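PDB 5C04: alkyl hydroperoxide reductase E, which probably reduces hydrogen peroxide and organic hydroperoxides to water and alcohols, using mycoredoxin as the thiol reductant in defence against oxidative stress. Local coordinates for residues Phe60-Asp63 with Asp64-Ala67; Lys79-Ala82 with Thr83-Phe87; Val121-Arg124 with Ser125-Arg129; Met133-Pro136 with Gly137-Arg140. The protein carries 1 engineered substitution. All coordinates share one frame; numbering follows the deposited sequence.

Interaction 1: Phe60-Asp63 with Asp64-Ala67; sequences FEND and DSAA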
ATOM      1  N   PHE A  60      -1.564 -26.521   3.930  1.00 27.98           N
ATOM      2  CA  PHE A  60      -0.536 -25.726   3.277  1.00 27.29           C
ATOM      3  C   PHE A  60       0.678 -25.406   4.135  1.00 28.07           C
ATOM      4  O   PHE A  60       1.748 -25.130   3.596  1.00 29.76           O
ATOM      5  CB  PHE A  60      -1.160 -24.409   2.806  1.00 26.49           C
ATOM      6  CG  PHE A  60      -2.322 -24.594   1.871  1.00 26.09           C
ATOM      7  CD1 PHE A  60      -2.119 -25.105   0.605  1.00 28.29           C
ATOM      8  CD2 PHE A  60      -3.600 -24.259   2.250  1.00 27.18           C
ATOM      9  CE1 PHE A  60      -3.174 -25.288  -0.269  1.00 28.80           C
ATOM     10  CE2 PHE A  60      -4.674 -24.418   1.371  1.00 27.95           C
ATOM     11  CZ  PHE A  60      -4.456 -24.941   0.108  1.00 28.58           C
ATOM     12  N   GLU A  61       0.489 -25.382   5.450  1.00 27.63           N
ATOM     13  CA  GLU A  61       1.538 -25.045   6.390  1.00 30.76           C
ATOM     14  C   GLU A  61       1.590 -26.190   7.381  1.00 32.51           C
ATOM     15  O   GLU A  61       0.714 -26.318   8.236  1.00 33.79           O
ATOM     16  CB  GLU A  61       1.212 -23.717   7.092  1.00 30.48           C
ATOM     17  CG  GLU A  61       2.323 -23.099   7.915  1.00 33.70           C
ATOM     18  CD  GLU A  61       1.844 -21.850   8.633  1.00 34.30           C
ATOM     19  OE1 GLU A  61       1.085 -22.014   9.619  1.00 37.33           O
ATOM     20  OE2 GLU A  61       2.205 -20.723   8.202  1.00 33.40           O
ATOM     21  N   ASN A  62       2.629 -27.013   7.250  1.00 32.25           N
ATOM     22  CA  ASN A  62       2.764 -28.277   7.991  1.00 34.96           C
ATOM     23  C   ASN A  62       4.234 -28.714   7.965  1.00 35.88           C
ATOM     24  O   ASN A  62       5.096 -27.917   7.620  1.00 37.37           O
ATOM     25  CB  ASN A  62       1.813 -29.328   7.400  1.00 34.02           C
ATOM     26  CG  ASN A  62       2.030 -29.573   5.914  1.00 34.57           C
ATOM     27  OD1 ASN A  62       3.163 -29.773   5.444  1.00 33.52           O
ATOM     28  ND2 ASN A  62       0.932 -29.561   5.160  1.00 33.49           N
ATOM     29  N   ASP A  63       4.518 -29.962   8.335  1.00 40.38           N
ATOM     30  CA  ASP A  63       5.901 -30.457   8.347  1.00 42.44           C
ATOM     31  C   ASP A  63       6.570 -30.474   6.970  1.00 40.34           C
ATOM     32  O   ASP A  63       7.794 -30.353   6.884  1.00 41.18           O
ATOM     33  CB  ASP A  63       5.963 -31.868   8.952  1.00 46.02           C
ATOM     34  CG  ASP A  63       5.632 -31.892  10.440  1.00 50.01           C
ATOM     35  OD1 ASP A  63       5.723 -30.834  11.098  1.00 53.04           O
ATOM     36  OD2 ASP A  63       5.305 -32.989  10.957  1.00 56.46           O
ATOM     37  N   ASP A  64       5.773 -30.606   5.907  1.00 39.26           N
ATOM     38  CA  ASP A  64       6.301 -30.700   4.538  1.00 38.57           C
ATOM     39  C   ASP A  64       6.238 -29.409   3.711  1.00 36.34           C
ATOM     40  O   ASP A  64       6.972 -29.276   2.724  1.00 33.79           O
ATOM     41  CB  ASP A  64       5.541 -31.784   3.773  1.00 39.83           C
ATOM     42  CG  ASP A  64       5.550 -33.119   4.494  1.00 43.59           C
ATOM     43  OD1 ASP A  64       6.603 -33.471   5.045  1.00 47.09           O
ATOM     44  OD2 ASP A  64       4.501 -33.784   4.516  1.00 45.99           O
ATOM     45  N   SER A  65       5.351 -28.485   4.100  1.00 34.09           N
ATOM     46  CA  SER A  65       4.982 -27.329   3.255  1.00 34.06           C
ATOM     47  C   SER A  65       4.948 -26.034   4.057  1.00 31.74           C
ATOM     48  O   SER A  65       4.619 -26.022   5.251  1.00 29.41           O
ATOM     49  CB  SER A  65       3.595 -27.558   2.621  1.00 33.78           C
ATOM     50  OG  SER A  65       3.540 -28.833   1.954  1.00 38.72           O
ATOM     51  N   ALA A  66       5.247 -24.932   3.369  1.00 30.70           N
ATOM     52  CA  ALA A  66       5.031 -23.596   3.909  1.00 30.59           C
ATOM     53  C   ALA A  66       4.256 -22.803   2.874  1.00 27.61           C
ATOM     54  O   ALA A  66       4.327 -23.106   1.682  1.00 27.90           O
ATOM     55  CB  ALA A  66       6.347 -22.913   4.208  1.00 31.58           C
ATOM     56  N   ALA A  67       3.488 -21.818   3.334  1.00 25.35           N
ATOM     57  CA  ALA A  67       2.741 -20.949   2.434  1.00 24.13           C
ATOM     58  C   ALA A  67       3.049 -19.486   2.739  1.00 23.51           C
ATOM     59  O   ALA A  67       3.031 -19.082   3.896  1.00 25.05           O
ATOM     60  CB  ALA A  67       1.259 -21.195   2.552  1.00 24.88           C
TER
HETATM   61  O   HOH W   1       3.894 -20.701   6.124  1.00 31.28           O
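Asn62 reaches forward to the backbone of Asp64 and Ser65, closing an Asx turn at the point where a loop of this thioredoxin-fold domain becomes strand 65-71. Among the polar contacts, the side-chain carbonyl does most of the work. Asn62 OD1 takes the N-H of Asp64 at 2.8 Å, with the donor lying in the plane of the amide carbonyl, and it also receives a more bent, weak bond from Ser65 N at 2.9 Å. The first torsion explains the reach: CG stands between the backbone N and the carbonyl carbon (chi1 57°), which swings the amide oxygen toward the N-H groups of the following residues. The other end of that amide is also held, since ND2 donates to Pro58 O.

Backbone bonding ties the two arms together. Asn62 N donates to Ser65 O at 3.0 Å, and Glu61 CA adds a C-H contact of 3.4 Å to the same Ser65 O. The Asn62 carbonyl oxygen accepts from Lys31 NZ.

Apolar packing is slight between the arms themselves: Phe60 CB meets Ala67 CB at 4.0 Å. The Phe60 ring points elsewhere, against Trp145, Thr146 and Leu149 of helix 143-150, while Ser65 also touches Leu149.

Water mediates the last link. Glu61 extends along its whole chain, CG opposite the backbone N (chi1 -169°), until OE2 accepts from a water at 2.7 Å, and that same water receives the N-H of Ala67 at 3.0 Å.

Interaction 2: Lys79-Ala82 with Thr83-Phe87; sequences KIWA and TQSGF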
ATOM      1  N   LYS A  79      -0.491  -6.256   8.551  1.00 20.80           N
ATOM      2  CA  LYS A  79      -0.721  -6.551   9.960  1.00 22.69           C
ATOM      3  C   LYS A  79      -2.180  -6.379  10.366  1.00 22.19           C
ATOM      4  O   LYS A  79      -2.779  -7.275  11.003  1.00 23.01           O
ATOM      5  CB  LYS A  79       0.186  -5.708  10.861  1.00 24.51           C
ATOM      6  CG  LYS A  79       0.030  -5.999  12.357  1.00 27.08           C
ATOM      7  CD  LYS A  79       0.271  -7.465  12.689  1.00 29.38           C
ATOM      8  CE  LYS A  79       0.382  -7.702  14.185  1.00 32.23           C
ATOM      9  NZ  LYS A  79       0.505  -9.156  14.487  1.00 33.01           N
ATOM     10  N   ILE A  80      -2.789  -5.251  10.017  1.00 20.97           N
ATOM     11  CA  ILE A  80      -4.196  -5.018  10.326  0.70 22.41           C
ATOM     12  C   ILE A  80      -5.096  -6.039   9.607  1.00 20.35           C
ATOM     13  O   ILE A  80      -6.044  -6.599  10.153  1.00 20.49           O
ATOM     14  CB  ILE A  80      -4.614  -3.569   9.969  0.70 24.09           C
ATOM     15  CG1 ILE A  80      -3.860  -2.552  10.840  0.70 26.52           C
ATOM     16  CG2 ILE A  80      -6.122  -3.409  10.073  0.70 24.73           C
ATOM     17  CD1 ILE A  80      -4.098  -2.665  12.329  0.70 28.27           C
ATOM     18  N   TRP A  81      -4.815  -6.280   8.328  1.00 18.82           N
ATOM     19  CA  TRP A  81      -5.622  -7.201   7.541  1.00 18.11           C
ATOM     20  C   TRP A  81      -5.550  -8.606   8.156  1.00 18.18           C
ATOM     21  O   TRP A  81      -6.575  -9.276   8.323  1.00 19.40           O
ATOM     22  CB  TRP A  81      -5.144  -7.220   6.096  1.00 18.40           C
ATOM     23  CG  TRP A  81      -6.105  -7.875   5.140  1.00 17.86           C
ATOM     24  CD1 TRP A  81      -7.469  -7.868   5.193  1.00 17.76           C
ATOM     25  CD2 TRP A  81      -5.760  -8.638   3.975  1.00 17.42           C
ATOM     26  NE1 TRP A  81      -7.998  -8.558   4.128  1.00 18.63           N
ATOM     27  CE2 TRP A  81      -6.968  -9.042   3.361  1.00 17.22           C
ATOM     28  CE3 TRP A  81      -4.557  -8.987   3.388  1.00 17.85           C
ATOM     29  CZ2 TRP A  81      -6.994  -9.792   2.192  1.00 17.35           C
ATOM     30  CZ3 TRP A  81      -4.579  -9.747   2.222  1.00 18.25           C
ATOM     31  CH2 TRP A  81      -5.791 -10.142   1.639  1.00 18.35           C
ATOM     32  N   ALA A  82      -4.336  -9.023   8.516  1.00 19.68           N
ATOM     33  CA  ALA A  82      -4.136 -10.342   9.116  1.00 20.53           C
ATOM     34  C   ALA A  82      -4.799 -10.458  10.478  1.00 21.67           C
ATOM     35  O   ALA A  82      -5.449 -11.493  10.767  1.00 22.28           O
ATOM     36  CB  ALA A  82      -2.657 -10.661   9.252  1.00 21.44           C
ATOM     37  N   THR A  83      -4.676  -9.425  11.296  1.00 23.13           N
ATOM     38  CA  THR A  83      -5.333  -9.440  12.614  1.00 24.71           C
ATOM     39  C   THR A  83      -6.852  -9.523  12.482  1.00 25.05           C
ATOM     40  O   THR A  83      -7.504 -10.356  13.128  1.00 26.71           O
ATOM     41  CB  THR A  83      -4.927  -8.227  13.453  1.00 26.82           C
ATOM     42  OG1 THR A  83      -3.518  -8.278  13.661  1.00 28.78           O
ATOM     43  CG2 THR A  83      -5.673  -8.226  14.788  1.00 28.95           C
ATOM     44  N   GLN A  84      -7.438  -8.681  11.638  1.00 24.05           N
ATOM     45  CA  GLN A  84      -8.880  -8.665  11.487  1.00 25.36           C
ATOM     46  C   GLN A  84      -9.425  -9.926  10.794  1.00 24.04           C
ATOM     47  O   GLN A  84     -10.580 -10.325  11.008  1.00 27.61           O
ATOM     48  CB  GLN A  84      -9.292  -7.363  10.780  1.00 26.76           C
ATOM     49  CG  GLN A  84      -8.987  -6.141  11.636  1.00 27.93           C
ATOM     50  CD  GLN A  84      -9.419  -4.818  11.030  1.00 29.36           C
ATOM     51  OE1 GLN A  84     -10.063  -4.766   9.976  1.00 29.84           O
ATOM     52  NE2 GLN A  84      -9.092  -3.735  11.724  1.00 29.74           N
ATOM     53  N   SER A  85      -8.604 -10.580   9.969  1.00 22.06           N
ATOM     54  CA  SER A  85      -9.025 -11.758   9.212  1.00 21.51           C
ATOM     55  C   SER A  85      -8.634 -13.084   9.873  1.00 21.22           C
ATOM     56  O   SER A  85      -9.032 -14.156   9.372  1.00 23.14           O
ATOM     57  CB  SER A  85      -8.416 -11.746   7.801  1.00 20.93           C
ATOM     58  OG  SER A  85      -8.728 -10.527   7.123  1.00 20.53           O
ATOM     59  N   GLY A  86      -7.816 -13.013  10.919  1.00 22.44           N
ATOM     60  CA  GLY A  86      -7.298 -14.209  11.554  1.00 23.24           C
ATOM     61  C   GLY A  86      -6.286 -14.965  10.729  1.00 23.12           C
ATOM     62  O   GLY A  86      -6.243 -16.234  10.791  1.00 24.78           O
ATOM     63  N   PHE A  87      -5.451 -14.241   9.968  1.00 21.50           N
ATOM     64  CA  PHE A  87      -4.392 -14.885   9.182  1.00 22.15           C
ATOM     65  C   PHE A  87      -3.166 -15.037  10.085  1.00 23.87           C
ATOM     66  O   PHE A  87      -2.654 -14.036  10.615  1.00 24.59           O
ATOM     67  CB  PHE A  87      -3.984 -14.039   7.955  1.00 20.61           C
ATOM     68  CG  PHE A  87      -5.074 -13.767   6.960  1.00 20.18           C
ATOM     69  CD1 PHE A  87      -6.148 -14.620   6.775  1.00 19.98           C
ATOM     70  CD2 PHE A  87      -4.997 -12.625   6.182  1.00 18.88           C
ATOM     71  CE1 PHE A  87      -7.110 -14.351   5.819  1.00 19.65           C
ATOM     72  CE2 PHE A  87      -5.958 -12.359   5.220  1.00 19.52           C
ATOM     73  CZ  PHE A  87      -7.010 -13.212   5.049  1.00 19.15           C
TER
HETATM   74  O   HOH W   2      -1.746 -10.300  13.320  1.00 35.54           O
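The carbonyl oxygen of Trp81 is gripped twice by Ser85, at 2.8 Å by OG and at 2.9 Å by the backbone N, the two donors arriving from opposite faces of the carbonyl plane. The serine hydroxyl, turned to lie beside its own backbone N (chi1 -55°), donates to Trp81 O and is in turn a partner of Gln47 NE2. Two residues earlier the pattern recurs: Thr83 OG1 and Thr83 N both donate to Lys79 O, again from opposite faces. Thr83 OG1 also accepts from a water that accepts a hydrogen bond from Lys79 NZ, whose other partner is Asn18 OD1.

Helix 75-85, the crossover helix of the beta-alpha-beta unit between strands 65-71 and 91-93, ends here in a Schellman motif. Gly86 turns to positive phi (71°), and Phe87 N reaches back to Ala82 O at 2.9 Å. That reversal brings the Phe87 side chain back against the last turn, where its CB meets Ala82 CB at 3.9 Å.

The two aromatic rings then form a T-shaped pair, the edge of Phe87 presented to the face of Trp81 with planes at 86° and Phe87 CE2 sitting 3.8 Å above the Trp81 plane, over its centre. Ser85 CB rests over one face of the Phe87 ring. Trp81 NE1 bonds Gln47 OE1, and the Trp81 side chain lies about 4 Å from that of Cys46, the probable peroxidatic cysteine.

Alongside, Ile80 CG2 and Gln84 NE2 approach to 3.4 Å, and the Gln84 amide bonds Gln84 of the second subunit.

Interaction 3: Val121-Arg124 with Ser125-Arg129; sequences VVDR and SGIIR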
ATOM      1  N   VAL A 121       4.637 -23.346  -6.753  1.00 24.94           N
ATOM      2  CA  VAL A 121       5.157 -24.236  -5.741  1.00 26.18           C
ATOM      3  C   VAL A 121       6.633 -24.447  -6.046  1.00 28.64           C
ATOM      4  O   VAL A 121       6.999 -24.759  -7.197  1.00 29.68           O
ATOM      5  CB  VAL A 121       4.407 -25.570  -5.698  1.00 26.11           C
ATOM      6  CG1 VAL A 121       5.128 -26.512  -4.736  1.00 27.44           C
ATOM      7  CG2 VAL A 121       2.950 -25.365  -5.311  1.00 25.22           C
ATOM      8  N   VAL A 122       7.456 -24.221  -5.023  1.00 28.53           N
ATOM      9  CA  VAL A 122       8.907 -24.332  -5.108  1.00 31.08           C
ATOM     10  C   VAL A 122       9.291 -25.567  -4.332  1.00 32.02           C
ATOM     11  O   VAL A 122       8.916 -25.730  -3.164  1.00 31.79           O
ATOM     12  CB  VAL A 122       9.623 -23.096  -4.493  1.00 31.32           C
ATOM     13  CG1 VAL A 122      11.128 -23.195  -4.670  1.00 32.35           C
ATOM     14  CG2 VAL A 122       9.116 -21.809  -5.120  1.00 30.71           C
ATOM     15  N   ASP A 123      10.041 -26.471  -4.962  1.00 33.88           N
ATOM     16  CA  ASP A 123      10.378 -27.693  -4.255  1.00 35.36           C
ATOM     17  C   ASP A 123      11.558 -27.463  -3.312  1.00 36.53           C
ATOM     18  O   ASP A 123      12.081 -26.348  -3.211  1.00 35.23           O
ATOM     19  CB  ASP A 123      10.580 -28.881  -5.219  1.00 36.63           C
ATOM     20  CG  ASP A 123      11.864 -28.811  -6.021  1.00 38.74           C
ATOM     21  OD1 ASP A 123      12.773 -28.002  -5.730  1.00 39.05           O
ATOM     22  OD2 ASP A 123      11.976 -29.638  -6.957  1.00 40.41           O
ATOM     23  N   ARG A 124      12.006 -28.520  -2.643  1.00 37.03           N
ATOM     24  CA  ARG A 124      13.038 -28.392  -1.615  0.50 38.73           C
ATOM     25  C   ARG A 124      14.419 -28.053  -2.183  1.00 39.79           C
ATOM     26  O   ARG A 124      15.322 -27.686  -1.441  1.00 42.38           O
ATOM     27  CB  ARG A 124      13.113 -29.669  -0.779  0.50 40.18           C
ATOM     28  CG  ARG A 124      11.921 -29.877   0.141  0.50 39.78           C
ATOM     29  CD  ARG A 124      12.122 -31.108   1.009  0.50 41.61           C
ATOM     30  NE  ARG A 124      12.005 -32.345   0.240  0.50 42.52           N
ATOM     31  CZ  ARG A 124      10.894 -33.072   0.135  0.50 42.80           C
ATOM     32  NH1 ARG A 124      10.897 -34.185  -0.586  0.50 43.84           N
ATOM     33  NH2 ARG A 124       9.778 -32.694   0.745  0.50 41.91           N
ATOM     34  N   SER A 125      14.577 -28.157  -3.504  1.00 40.35           N
ATOM     35  CA  SER A 125      15.811 -27.773  -4.175  1.00 43.78           C
ATOM     36  C   SER A 125      15.703 -26.415  -4.879  1.00 42.29           C
ATOM     37  O   SER A 125      16.631 -26.007  -5.561  1.00 42.48           O
ATOM     38  CB  SER A 125      16.211 -28.832  -5.206  1.00 47.64           C
ATOM     39  OG  SER A 125      15.397 -28.733  -6.365  1.00 50.39           O
ATOM     40  N   GLY A 126      14.570 -25.725  -4.734  1.00 40.44           N
ATOM     41  CA  GLY A 126      14.416 -24.377  -5.289  1.00 39.51           C
ATOM     42  C   GLY A 126      13.903 -24.297  -6.721  1.00 38.66           C
ATOM     43  O   GLY A 126      14.011 -23.248  -7.369  1.00 37.86           O
ATOM     44  N   ILE A 127      13.344 -25.394  -7.219  1.00 37.52           N
ATOM     45  CA  ILE A 127      12.862 -25.456  -8.588  1.00 36.61           C
ATOM     46  C   ILE A 127      11.341 -25.298  -8.570  1.00 35.31           C
ATOM     47  O   ILE A 127      10.653 -25.892  -7.728  1.00 35.38           O
ATOM     48  CB  ILE A 127      13.269 -26.802  -9.253  1.00 38.83           C
ATOM     49  CG1 ILE A 127      14.789 -26.973  -9.242  1.00 41.90           C
ATOM     50  CG2 ILE A 127      12.709 -26.896 -10.664  1.00 39.40           C
ATOM     51  CD1 ILE A 127      15.551 -26.007 -10.121  1.00 42.93           C
ATOM     52  N   ILE A 128      10.825 -24.500  -9.506  1.00 36.12           N
ATOM     53  CA  ILE A 128       9.374 -24.311  -9.684  1.00 34.51           C
ATOM     54  C   ILE A 128       8.782 -25.603 -10.253  1.00 35.93           C
ATOM     55  O   ILE A 128       9.232 -26.098 -11.296  1.00 36.48           O
ATOM     56  CB  ILE A 128       9.056 -23.106 -10.613  1.00 34.70           C
ATOM     57  CG1 ILE A 128       9.502 -21.808  -9.941  1.00 35.20           C
ATOM     58  CG2 ILE A 128       7.578 -23.043 -10.964  1.00 33.43           C
ATOM     59  CD1 ILE A 128       9.520 -20.602 -10.858  1.00 35.55           C
ATOM     60  N   ARG A 129       7.828 -26.169  -9.525  1.00 35.04           N
ATOM     61  CA  ARG A 129       7.171 -27.424  -9.914  1.00 34.69           C
ATOM     62  C   ARG A 129       5.704 -27.247 -10.285  1.00 33.93           C
ATOM     63  O   ARG A 129       5.074 -28.172 -10.821  1.00 34.42           O
ATOM     64  CB  ARG A 129       7.311 -28.439  -8.778  1.00 37.37           C
ATOM     65  CG  ARG A 129       8.757 -28.814  -8.464  1.00 40.04           C
ATOM     66  CD  ARG A 129       9.452 -29.511  -9.629  1.00 42.79           C
ATOM     67  NE  ARG A 129      10.866 -29.783  -9.352  1.00 47.23           N
ATOM     68  CZ  ARG A 129      11.734 -30.254 -10.248  1.00 50.34           C
ATOM     69  NH1 ARG A 129      11.338 -30.523 -11.492  1.00 51.39           N
ATOM     70  NH2 ARG A 129      13.006 -30.467  -9.903  1.00 53.46           N
TER
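Asp123 and Arg129 meet at the turn end of a beta hairpin. Asp123 CB packs against Arg129 CG at 3.7 Å. From there CG turns into the position between the backbone N and the carbonyl carbon (chi1 73°), which holds the carboxylate over the turn. OD1 accepts three hydrogen bonds: Ser125 OG at 2.8 Å on the syn side, while Ser125 N (2.9 Å) and Ile127 N (3.1 Å) come from opposite faces of the carboxylate plane, both well out of it. OD2 makes a salt bridge with Arg129 NE at 2.6 Å, and NH2 adds a weak bond. The oxygen lies in the guanidinium plane, but NE comes from above the carboxylate plane, on the same face as Ile127 N, the planes being 46° apart. Ile127 CG2 lies over one guanidinium face.

The backbone is a type I turn, Asp123 to Gly126, with a G1 bulge: Gly126 N donates to Asp123 O, and Asp123 N to Ile127 O at 2.9 Å. Gly126's backbone angles call for glycine, because a CB would press on Ser125 O.

Val122 and Ile128, a non-hydrogen-bonded antiparallel pair, join strands 114-122 and 128-134; Val122 and Asp123 touch strand 32-37, and Val121 packs on helix 143-150.

Interaction 4: Met133-Pro136 with Gly137-Arg140; sequences MKQP and GEVR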
ATOM      1  N   MET A 133      -0.886 -18.262 -13.523  1.00 26.61           N
ATOM      2  CA  MET A 133      -1.200 -16.841 -13.337  1.00 26.46           C
ATOM      3  C   MET A 133      -2.563 -16.506 -13.877  1.00 27.57           C
ATOM      4  O   MET A 133      -2.803 -16.605 -15.084  1.00 29.63           O
ATOM      5  CB  MET A 133      -0.167 -15.934 -14.004  1.00 27.51           C
ATOM      6  CG  MET A 133      -0.258 -14.482 -13.542  1.00 27.21           C
ATOM      7  SD  MET A 133       0.622 -13.299 -14.584  1.00 28.57           S
ATOM      8  CE  MET A 133      -0.398 -13.246 -16.052  1.00 31.96           C
ATOM      9  N   LYS A 134      -3.464 -16.126 -12.976  1.00 25.48           N
ATOM     10  CA  LYS A 134      -4.783 -15.643 -13.335  1.00 27.10           C
ATOM     11  C   LYS A 134      -4.855 -14.119 -13.223  1.00 25.19           C
ATOM     12  O   LYS A 134      -4.029 -13.488 -12.552  1.00 25.04           O
ATOM     13  CB  LYS A 134      -5.849 -16.327 -12.468  1.00 28.37           C
ATOM     14  CG  LYS A 134      -5.807 -17.853 -12.540  1.00 31.07           C
ATOM     15  CD  LYS A 134      -5.979 -18.350 -13.960  1.00 35.61           C
ATOM     16  CE  LYS A 134      -6.303 -19.836 -13.996  1.00 39.11           C
ATOM     17  NZ  LYS A 134      -5.203 -20.618 -13.369  1.00 40.84           N
ATOM     18  N   GLN A 135      -5.851 -13.532 -13.868  1.00 26.79           N
ATOM     19  CA  GLN A 135      -6.050 -12.096 -13.817  1.00 27.22           C
ATOM     20  C   GLN A 135      -6.691 -11.647 -12.499  1.00 25.33           C
ATOM     21  O   GLN A 135      -7.246 -12.461 -11.740  1.00 24.85           O
ATOM     22  CB  GLN A 135      -6.894 -11.637 -15.009  1.00 29.82           C
ATOM     23  CG  GLN A 135      -6.223 -11.878 -16.358  1.00 32.57           C
ATOM     24  CD  GLN A 135      -4.933 -11.095 -16.520  1.00 33.67           C
ATOM     25  OE1 GLN A 135      -4.914  -9.879 -16.379  1.00 35.82           O
ATOM     26  NE2 GLN A 135      -3.837 -11.799 -16.791  1.00 36.03           N
ATOM     27  N   PRO A 136      -6.602 -10.348 -12.194  1.00 25.22           N
ATOM     28  CA  PRO A 136      -7.172  -9.875 -10.926  1.00 24.85           C
ATOM     29  C   PRO A 136      -8.661 -10.163 -10.769  1.00 24.99           C
ATOM     30  O   PRO A 136      -9.147 -10.354  -9.657  1.00 24.96           O
ATOM     31  CB  PRO A 136      -6.872  -8.369 -10.943  1.00 24.39           C
ATOM     32  CG  PRO A 136      -5.623  -8.269 -11.756  1.00 24.94           C
ATOM     33  CD  PRO A 136      -5.793  -9.304 -12.840  1.00 24.97           C
ATOM     34  N   GLY A 137      -9.388 -10.206 -11.873  1.00 26.01           N
ATOM     35  CA  GLY A 137     -10.818 -10.492 -11.817  1.00 27.45           C
ATOM     36  C   GLY A 137     -11.207 -11.945 -11.753  1.00 28.04           C
ATOM     37  O   GLY A 137     -12.402 -12.236 -11.680  1.00 31.77           O
ATOM     38  N   GLU A 138     -10.228 -12.854 -11.767  1.00 26.59           N
ATOM     39  CA  GLU A 138     -10.437 -14.278 -11.731  1.00 27.42           C
ATOM     40  C   GLU A 138     -10.181 -14.813 -10.321  1.00 25.35           C
ATOM     41  O   GLU A 138      -9.616 -14.103  -9.479  1.00 26.17           O
ATOM     42  CB  GLU A 138      -9.500 -14.973 -12.712  1.00 30.10           C
ATOM     43  CG  GLU A 138      -9.823 -14.688 -14.176  1.00 32.54           C
ATOM     44  CD  GLU A 138      -8.916 -15.470 -15.099  1.00 35.19           C
ATOM     45  OE1 GLU A 138      -7.754 -15.041 -15.287  1.00 35.09           O
ATOM     46  OE2 GLU A 138      -9.376 -16.513 -15.635  1.00 37.99           O
ATOM     47  N   VAL A 139     -10.621 -16.037 -10.073  1.00 24.37           N
ATOM     48  CA  VAL A 139     -10.444 -16.756  -8.810  1.00 24.36           C
ATOM     49  C   VAL A 139      -9.746 -18.068  -9.077  1.00 25.05           C
ATOM     50  O   VAL A 139     -10.178 -18.825  -9.951  1.00 26.12           O
ATOM     51  CB  VAL A 139     -11.800 -17.075  -8.123  1.00 25.32           C
ATOM     52  CG1 VAL A 139     -11.584 -17.745  -6.765  1.00 27.70           C
ATOM     53  CG2 VAL A 139     -12.589 -15.807  -7.988  1.00 25.91           C
ATOM     54  N   ARG A 140      -8.704 -18.388  -8.305  1.00 21.87           N
ATOM     55  CA  ARG A 140      -7.944 -19.612  -8.512  1.00 23.01           C
ATOM     56  C   ARG A 140      -8.644 -20.821  -7.898  1.00 23.44           C
ATOM     57  O   ARG A 140      -9.457 -20.680  -6.975  1.00 24.21           O
ATOM     58  CB  ARG A 140      -6.531 -19.452  -7.956  1.00 22.35           C
ATOM     59  CG  ARG A 140      -5.720 -18.453  -8.745  1.00 21.99           C
ATOM     60  CD  ARG A 140      -4.425 -18.117  -8.037  1.00 21.15           C
ATOM     61  NE  ARG A 140      -4.650 -17.112  -7.020  1.00 20.22           N
ATOM     62  CZ  ARG A 140      -3.678 -16.363  -6.504  1.00 19.82           C
ATOM     63  NH1 ARG A 140      -2.406 -16.608  -6.810  1.00 20.59           N
ATOM     64  NH2 ARG A 140      -3.994 -15.397  -5.663  1.00 18.86           N
TER
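The Glu138 carboxylate has Lys134 CB on one face, standing above OE1 at 3.6 Å and not over the middle of the group, and the backbone N-H of Gln135 at its edge. That N-H meets Glu138 OE1 at 2.8 Å, on the anti side and only 19° out of the carboxylate plane, along a nearly straight line. The Gln135 side-chain amide is turned 29° from the carboxylate, and CB of that glutamine approaches the same OE1 at 3.5 Å. Because the Glu138 chain runs extended beyond CG (chi2 -177°), the carboxylate reaches back across the turn to this donor.

Beside it, the aliphatic parts of Lys134 and Arg140 touch through their CG atoms at 3.8 Å. Their charged ends go elsewhere: Lys134 NZ pairs with Glu132, while the Arg140 guanidinium forms a salt bridge with Glu49 and bonds Thr119 OG1 and Phe37 O. The Arg140 side chain lies about 6 Å from that of Cys46 and touches His38, an engineered residue.

The backbone from Gln135 to Glu138 is a type I beta turn, closed by Glu138 N to Gln135 O at 3.0 Å and supplemented by the carboxylate bond to Gln135 N, as the chain leaves strand 128-134 for helix 143-150.

Three of the contacts, 1, 3 and 4, reach the sheet of the thioredoxin fold, and interaction 2 lies at the end of a helix beside it. Interactions 1 and 3 are the nearest pair by centres, about 13 Å apart with nearest atoms about 5 Å apart; both lean on helix 143-150. Interactions 3 and 4 sit at the two ends of strand 128-134, with centres about 22 Å apart. Interaction 2 terminates the helix that follows the strand opened by interaction 1; its centre is about 28 Å from that of interaction 3. Cys46, the probable active-site cysteine, has the Trp81 side chain about 4 Å and the Arg140 side chain about 6 Å away.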